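Local structure of peptide ABC transporter, peptide-binding protein (2D5W) at residues 80-85 with 128-133; 51-54 with 60-63; 91-94 with 98-101. The protein binds oligopeptides, here a pentapeptide, and probably hands them to an ABC transporter for passage across the membrane. All coordinates share one frame; numbering follows the deposited sequence.

Contact 1: residues 80-85 with 128-133; sequences RLEMDI and NVRIKD
E82 and R130 form a salt bridge that spans an intervening strand. In the four-stranded antiparallel sheet, 136-141 runs between 78-86 and 127-131, and the closest CA atoms, of E82 and V129, stay 9.1 Å apart. Side chains alone therefore make the contact. R130 NH1 lies 2.8 Å from E82 OE2, yet its N-H meets the oxygen at 126°, a weak hydrogen bond. Guanidinium and carboxylate planes stand 84° apart, which rules out a flat two-pronged fit. R130 has CG anti to the backbone N (chi1 -179°), and a bend at chi3 turns its end to the glutamate.

A second, straighter pairing lies within strand 78-86. R80 grips E82 OE1 side-on, NE at 3.0 Å and NH2 at 3.1 Å from that oxygen, which is in the guanidinium plane and is met on its anti side. R70, on the edge strand 69-75, also bonds E82 OE2, and R80 NH1 continues to E142.

In this salt-bridge network of R80, E82 and R130 on one face of the sheet, one carboxylate serves three arginines, which would favour its ionised form and let R80 and R130 share a counter-charge, R80 NH2 lying 5.1 Å from R130 NH2.

Contact 2: residues 51-54 with 60-63; sequences SQNF and EVPT
V61 turns both methyls onto N53 and F54: CG1 is anti to its own backbone N (chi1 177°) and CG2 anti to its carbonyl carbon, a fork with CG1 at N53 CB and CG2 at the N53-F54 backbone. N53 for its part has CG anti to the carbonyl carbon (chi1 -74°), and its CB faces the valine. The motif is the small antiparallel two-stranded hairpin of 45-47 and 53-55. Residues 60-63, in the loop that leads on to strand 69-75, pack against its second strand.

No hydrogen bond joins the segments. Although the CA atoms of F54 and V61 are only 6.1 Å apart, the contact is purely van der Waals. CG1 of V61 touches N53 CB at 3.9 Å, while CG2 rests near the peptide link, 3.8 Å from N53 C.

The polar end of N53 is used by another loop: OD1 accepts from the backbone N of G151 and ND2 gives to the carbonyl of T149. This pair holds the amide toward 149-151; CB, which the backbone already points at the valine, makes the contact. The F54 side chain starts away from the loop, its ring touching N48 and W580, and it is the backbone of F54 that takes part here: V61 CG2 comes 3.7 Å from F54 CA.

Contact 3: residues 91-94 with 98-101; sequences AKWS and PITT
I99 N donates to A91 O over 3.0 Å with a nearly straight N-H (167°). It accompanies a single beta bridge between K92 and P98, whose CA atoms are 4.4 Å apart, and closes a turn within the loop between strand 78-86 and helix 101-112.

The apolar side of the same loop is built on I99. Its CG1, anti to the carbonyl carbon (chi1 -70°), stands over one face of the W93 indole in a CH-pi contact, 3.6 Å from the centroid of the five-membered ring and 10° off its normal. The two side chains cross at about a right angle. CD1 of I99 runs on to the K92 backbone, 3.8 Å from K92 C. I99 CB meets A91 CB at 4.0 Å.

At the indole edge, near the ring plane, W93 CD1 lies 3.4 Å from P98 O. W93 NE1 gives its hydrogen to D103 OD1, which also takes T100 N, while T100 OG1 caps the helix at E102 N. H160 and Y156 meet the indole with inclined rings. An alanine at W93, lacking the ring and NE1, is likely to open a gap between I99 and the Y156 and H160 rings and to let the D103 carboxylate, still bonded to T100 N, turn more freely. One indole thus combines apolar packing in the loop with a polar tie to the first turn of the helix.

Contact 3 is the buried one, an apolar cluster with a backbone bond; contacts 1 and 2 lie at the surface, the first ionic and the second plain van der Waals packing. Contact 1 bridges two non-adjacent strands of the four-stranded sheet, contact 2 sets a loop on a separate small hairpin, and contact 3 shapes the loop leading into helix 101-112. That loop lies, in sequence, between the two strands of contact 1. Contact 1 touches both others: M83 CG packs on P62 CG at 3.5 Å, and D133 O lies 2.7 Å from T101 OG1, a probable hydrogen bond. Contacts 2 and 3 do not meet, their nearest atoms being about 11 Å apart.

Contact 1: residues 80-85 with 128-133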
# COMPACT_ATOMS: atom_id res chain seq x y z
N ARG A 80 27.16 -2.98 -6.44
CA ARG A 80 26.86 -3.87 -5.33
C ARG A 80 26.84 -2.92 -4.14
O ARG A 80 27.77 -2.13 -3.95
CB ARG A 80 27.97 -4.90 -5.14
CG ARG A 80 27.83 -5.78 -3.90
CD ARG A 80 29.15 -6.47 -3.60
NE ARG A 80 29.10 -7.34 -2.42
CZ ARG A 80 28.60 -8.57 -2.41
NH1 ARG A 80 28.10 -9.10 -3.52
NH2 ARG A 80 28.61 -9.28 -1.29
N LEU A 81 25.77 -2.97 -3.35
CA LEU A 81 25.67 -2.13 -2.17
C LEU A 81 25.64 -3.00 -0.93
O LEU A 81 24.87 -3.97 -0.87
CB LEU A 81 24.40 -1.27 -2.20
CG LEU A 81 24.09 -0.58 -0.87
CD1 LEU A 81 25.14 0.50 -0.59
CD2 LEU A 81 22.70 0.04 -0.92
N GLU A 82 26.48 -2.68 0.04
CA GLU A 82 26.50 -3.39 1.31
C GLU A 82 26.14 -2.38 2.37
O GLU A 82 26.64 -1.25 2.38
CB GLU A 82 27.88 -4.00 1.59
CG GLU A 82 28.23 -5.15 0.66
CD GLU A 82 29.38 -6.01 1.16
OE1 GLU A 82 29.73 -6.99 0.48
OE2 GLU A 82 29.94 -5.70 2.24
N MET A 83 25.24 -2.78 3.27
CA MET A 83 24.75 -1.91 4.33
C MET A 83 24.87 -2.58 5.69
O MET A 83 24.16 -3.55 5.97
CB MET A 83 23.30 -1.56 4.04
CG MET A 83 22.60 -0.76 5.10
SD MET A 83 20.85 -0.65 4.75
CE MET A 83 20.92 0.48 3.44
N ASP A 84 25.76 -2.07 6.54
CA ASP A 84 25.98 -2.63 7.87
C ASP A 84 25.02 -2.06 8.90
O ASP A 84 24.99 -0.85 9.13
CB ASP A 84 27.41 -2.33 8.35
CG ASP A 84 28.47 -2.99 7.50
OD1 ASP A 84 29.65 -2.58 7.63
OD2 ASP A 84 28.16 -3.91 6.72
N ILE A 85 24.27 -2.94 9.54
CA ILE A 85 23.32 -2.54 10.57
C ILE A 85 23.67 -3.21 11.89
O ILE A 85 24.00 -4.39 11.92
CB ILE A 85 21.88 -2.96 10.17
CG1 ILE A 85 21.49 -2.24 8.88
CG2 ILE A 85 20.91 -2.65 11.30
CD1 ILE A 85 20.12 -2.61 8.35
N ASN A 128 20.43 -10.02 -0.25
CA ASN A 128 20.87 -11.10 0.62
C ASN A 128 21.37 -10.51 1.92
O ASN A 128 21.47 -9.29 2.06
CB ASN A 128 21.99 -11.90 -0.06
CG ASN A 128 21.46 -12.84 -1.13
OD1 ASN A 128 20.82 -13.84 -0.83
ND2 ASN A 128 21.72 -12.51 -2.39
N VAL A 129 21.67 -11.37 2.88
CA VAL A 129 22.16 -10.91 4.17
C VAL A 129 23.36 -11.73 4.63
O VAL A 129 23.48 -12.91 4.32
CB VAL A 129 21.04 -10.99 5.25
CG1 VAL A 129 20.67 -12.45 5.53
CG2 VAL A 129 21.49 -10.31 6.53
N ARG A 130 24.26 -11.06 5.35
CA ARG A 130 25.45 -11.70 5.90
C ARG A 130 25.41 -11.39 7.39
O ARG A 130 25.27 -10.24 7.79
CB ARG A 130 26.71 -11.11 5.26
CG ARG A 130 28.01 -11.71 5.76
CD ARG A 130 29.18 -11.17 4.95
NE ARG A 130 29.23 -9.72 4.98
CZ ARG A 130 30.01 -8.98 4.19
NH1 ARG A 130 29.99 -7.66 4.29
NH2 ARG A 130 30.80 -9.56 3.31
N ILE A 131 25.53 -12.43 8.22
CA ILE A 131 25.48 -12.26 9.67
C ILE A 131 26.87 -12.28 10.29
O ILE A 131 27.61 -13.26 10.12
CB ILE A 131 24.64 -13.38 10.32
CG1 ILE A 131 23.28 -13.50 9.62
CG2 ILE A 131 24.45 -13.11 11.80
CD1 ILE A 131 22.42 -12.26 9.69
N LYS A 132 27.23 -11.23 11.01
CA LYS A 132 28.55 -11.15 11.66
C LYS A 132 28.50 -11.73 13.07
O LYS A 132 29.36 -12.53 13.45
CB LYS A 132 29.03 -9.69 11.72
CG LYS A 132 30.35 -9.51 12.45
CD LYS A 132 30.73 -8.04 12.55
CE LYS A 132 32.02 -7.85 13.35
NZ LYS A 132 33.17 -8.55 12.71
N ASP A 133 27.52 -11.31 13.85
CA ASP A 133 27.33 -11.80 15.21
C ASP A 133 25.86 -11.62 15.59
O ASP A 133 25.04 -11.31 14.73
CB ASP A 133 28.26 -11.07 16.20
CG ASP A 133 28.14 -9.56 16.12
OD1 ASP A 133 27.02 -9.04 16.31
OD2 ASP A 133 29.17 -8.90 15.89

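Contact 2: residues 51-54 with 60-63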
# COMPACT_ATOMS: atom_id res chain seq x y z
N SER A 51 11.37 13.50 6.01
CA SER A 51 11.88 12.65 4.94
C SER A 51 13.35 12.27 5.14
O SER A 51 14.15 12.31 4.21
CB SER A 51 11.70 13.34 3.59
OG SER A 51 10.33 13.57 3.34
N GLN A 52 13.68 11.89 6.37
CA GLN A 52 15.04 11.50 6.71
C GLN A 52 15.07 10.16 7.41
O GLN A 52 14.19 9.85 8.23
CB GLN A 52 15.68 12.51 7.66
CG GLN A 52 15.56 13.96 7.25
CD GLN A 52 16.03 14.88 8.36
OE1 GLN A 52 15.59 14.76 9.50
NE2 GLN A 52 16.92 15.81 8.02
N ASN A 53 16.08 9.36 7.10
CA ASN A 53 16.25 8.08 7.77
C ASN A 53 16.68 8.43 9.19
O ASN A 53 17.39 9.41 9.40
CB ASN A 53 17.37 7.25 7.15
CG ASN A 53 17.01 6.65 5.81
OD1 ASN A 53 15.84 6.36 5.55
ND2 ASN A 53 18.01 6.45 4.96
N PHE A 54 16.23 7.64 10.16
CA PHE A 54 16.66 7.86 11.53
C PHE A 54 16.70 6.51 12.22
O PHE A 54 15.96 5.59 11.87
CB PHE A 54 15.75 8.88 12.26
CG PHE A 54 14.38 8.36 12.60
CD1 PHE A 54 13.38 8.26 11.64
CD2 PHE A 54 14.08 8.01 13.92
CE1 PHE A 54 12.10 7.82 11.99
CE2 PHE A 54 12.82 7.57 14.27
CZ PHE A 54 11.82 7.48 13.30
N GLU A 60 22.46 3.23 14.51
CA GLU A 60 22.68 4.41 13.70
C GLU A 60 22.43 4.15 12.23
O GLU A 60 22.51 3.02 11.76
CB GLU A 60 24.11 4.94 13.91
CG GLU A 60 25.20 3.97 13.49
CD GLU A 60 26.59 4.56 13.65
OE1 GLU A 60 27.57 3.85 13.36
OE2 GLU A 60 26.70 5.73 14.07
N VAL A 61 22.12 5.22 11.51
CA VAL A 61 21.87 5.12 10.08
C VAL A 61 23.19 4.90 9.34
O VAL A 61 24.15 5.64 9.54
CB VAL A 61 21.21 6.42 9.55
CG1 VAL A 61 21.02 6.33 8.05
CG2 VAL A 61 19.87 6.63 10.24
N PRO A 62 23.25 3.87 8.49
CA PRO A 62 24.48 3.60 7.75
C PRO A 62 24.72 4.64 6.66
O PRO A 62 23.79 5.04 5.96
CB PRO A 62 24.24 2.21 7.17
CG PRO A 62 22.75 2.18 6.98
CD PRO A 62 22.24 2.82 8.25
N THR A 63 25.96 5.10 6.53
CA THR A 63 26.31 6.08 5.52
C THR A 63 27.72 5.80 5.01
O THR A 63 28.43 4.96 5.57
CB THR A 63 26.31 7.52 6.08
OG1 THR A 63 27.40 7.66 7.00
CG2 THR A 63 25.00 7.82 6.79

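Contact 3: residues 91-94 with 98-101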
# COMPACT_ATOMS: atom_id res chain seq x y z
N ALA A 91 17.15 -3.92 22.17
CA ALA A 91 16.00 -4.19 21.29
C ALA A 91 15.42 -5.51 21.77
O ALA A 91 16.11 -6.53 21.77
CB ALA A 91 16.46 -4.30 19.85
N LYS A 92 14.16 -5.50 22.18
CA LYS A 92 13.52 -6.71 22.70
C LYS A 92 12.08 -6.93 22.27
O LYS A 92 11.33 -5.98 22.05
CB LYS A 92 13.56 -6.71 24.23
CG LYS A 92 14.95 -6.69 24.84
CD LYS A 92 14.89 -6.81 26.36
CE LYS A 92 16.27 -6.64 26.97
NZ LYS A 92 17.27 -7.55 26.35
N TRP A 93 11.71 -8.20 22.17
CA TRP A 93 10.34 -8.57 21.84
C TRP A 93 9.51 -8.34 23.11
O TRP A 93 10.05 -8.26 24.22
CB TRP A 93 10.27 -10.04 21.43
CG TRP A 93 11.00 -10.36 20.15
CD1 TRP A 93 12.20 -11.00 20.03
CD2 TRP A 93 10.57 -10.05 18.82
NE1 TRP A 93 12.54 -11.11 18.70
CE2 TRP A 93 11.56 -10.53 17.94
CE3 TRP A 93 9.44 -9.40 18.29
CZ2 TRP A 93 11.46 -10.39 16.55
CZ3 TRP A 93 9.34 -9.26 16.90
CH2 TRP A 93 10.35 -9.76 16.05
N SER A 94 8.19 -8.25 22.94
CA SER A 94 7.29 -8.00 24.06
C SER A 94 7.27 -9.10 25.12
O SER A 94 6.77 -8.88 26.22
CB SER A 94 5.87 -7.74 23.55
OG SER A 94 5.41 -8.83 22.76
N PRO A 98 15.39 -11.27 23.39
CA PRO A 98 16.14 -10.29 22.60
C PRO A 98 15.85 -10.35 21.10
O PRO A 98 15.54 -11.41 20.57
CB PRO A 98 17.59 -10.64 22.91
CG PRO A 98 17.52 -12.13 23.04
CD PRO A 98 16.28 -12.33 23.89
N ILE A 99 15.96 -9.21 20.44
CA ILE A 99 15.80 -9.16 19.00
C ILE A 99 17.24 -9.32 18.51
O ILE A 99 18.12 -8.54 18.88
CB ILE A 99 15.21 -7.82 18.52
CG1 ILE A 99 13.73 -7.74 18.95
CG2 ILE A 99 15.35 -7.69 17.01
CD1 ILE A 99 13.06 -6.41 18.67
N THR A 100 17.49 -10.35 17.71
CA THR A 100 18.85 -10.65 17.25
C THR A 100 18.91 -10.91 15.76
O THR A 100 17.88 -10.91 15.07
CB THR A 100 19.40 -11.91 17.94
OG1 THR A 100 18.75 -13.06 17.39
CG2 THR A 100 19.15 -11.86 19.45
N THR A 101 20.11 -11.16 15.26
CA THR A 101 20.29 -11.44 13.85
C THR A 101 19.67 -12.78 13.47
O THR A 101 19.55 -13.09 12.29
CB THR A 101 21.78 -11.39 13.45
OG1 THR A 101 22.55 -12.20 14.34
CG2 THR A 101 22.29 -9.96 13.51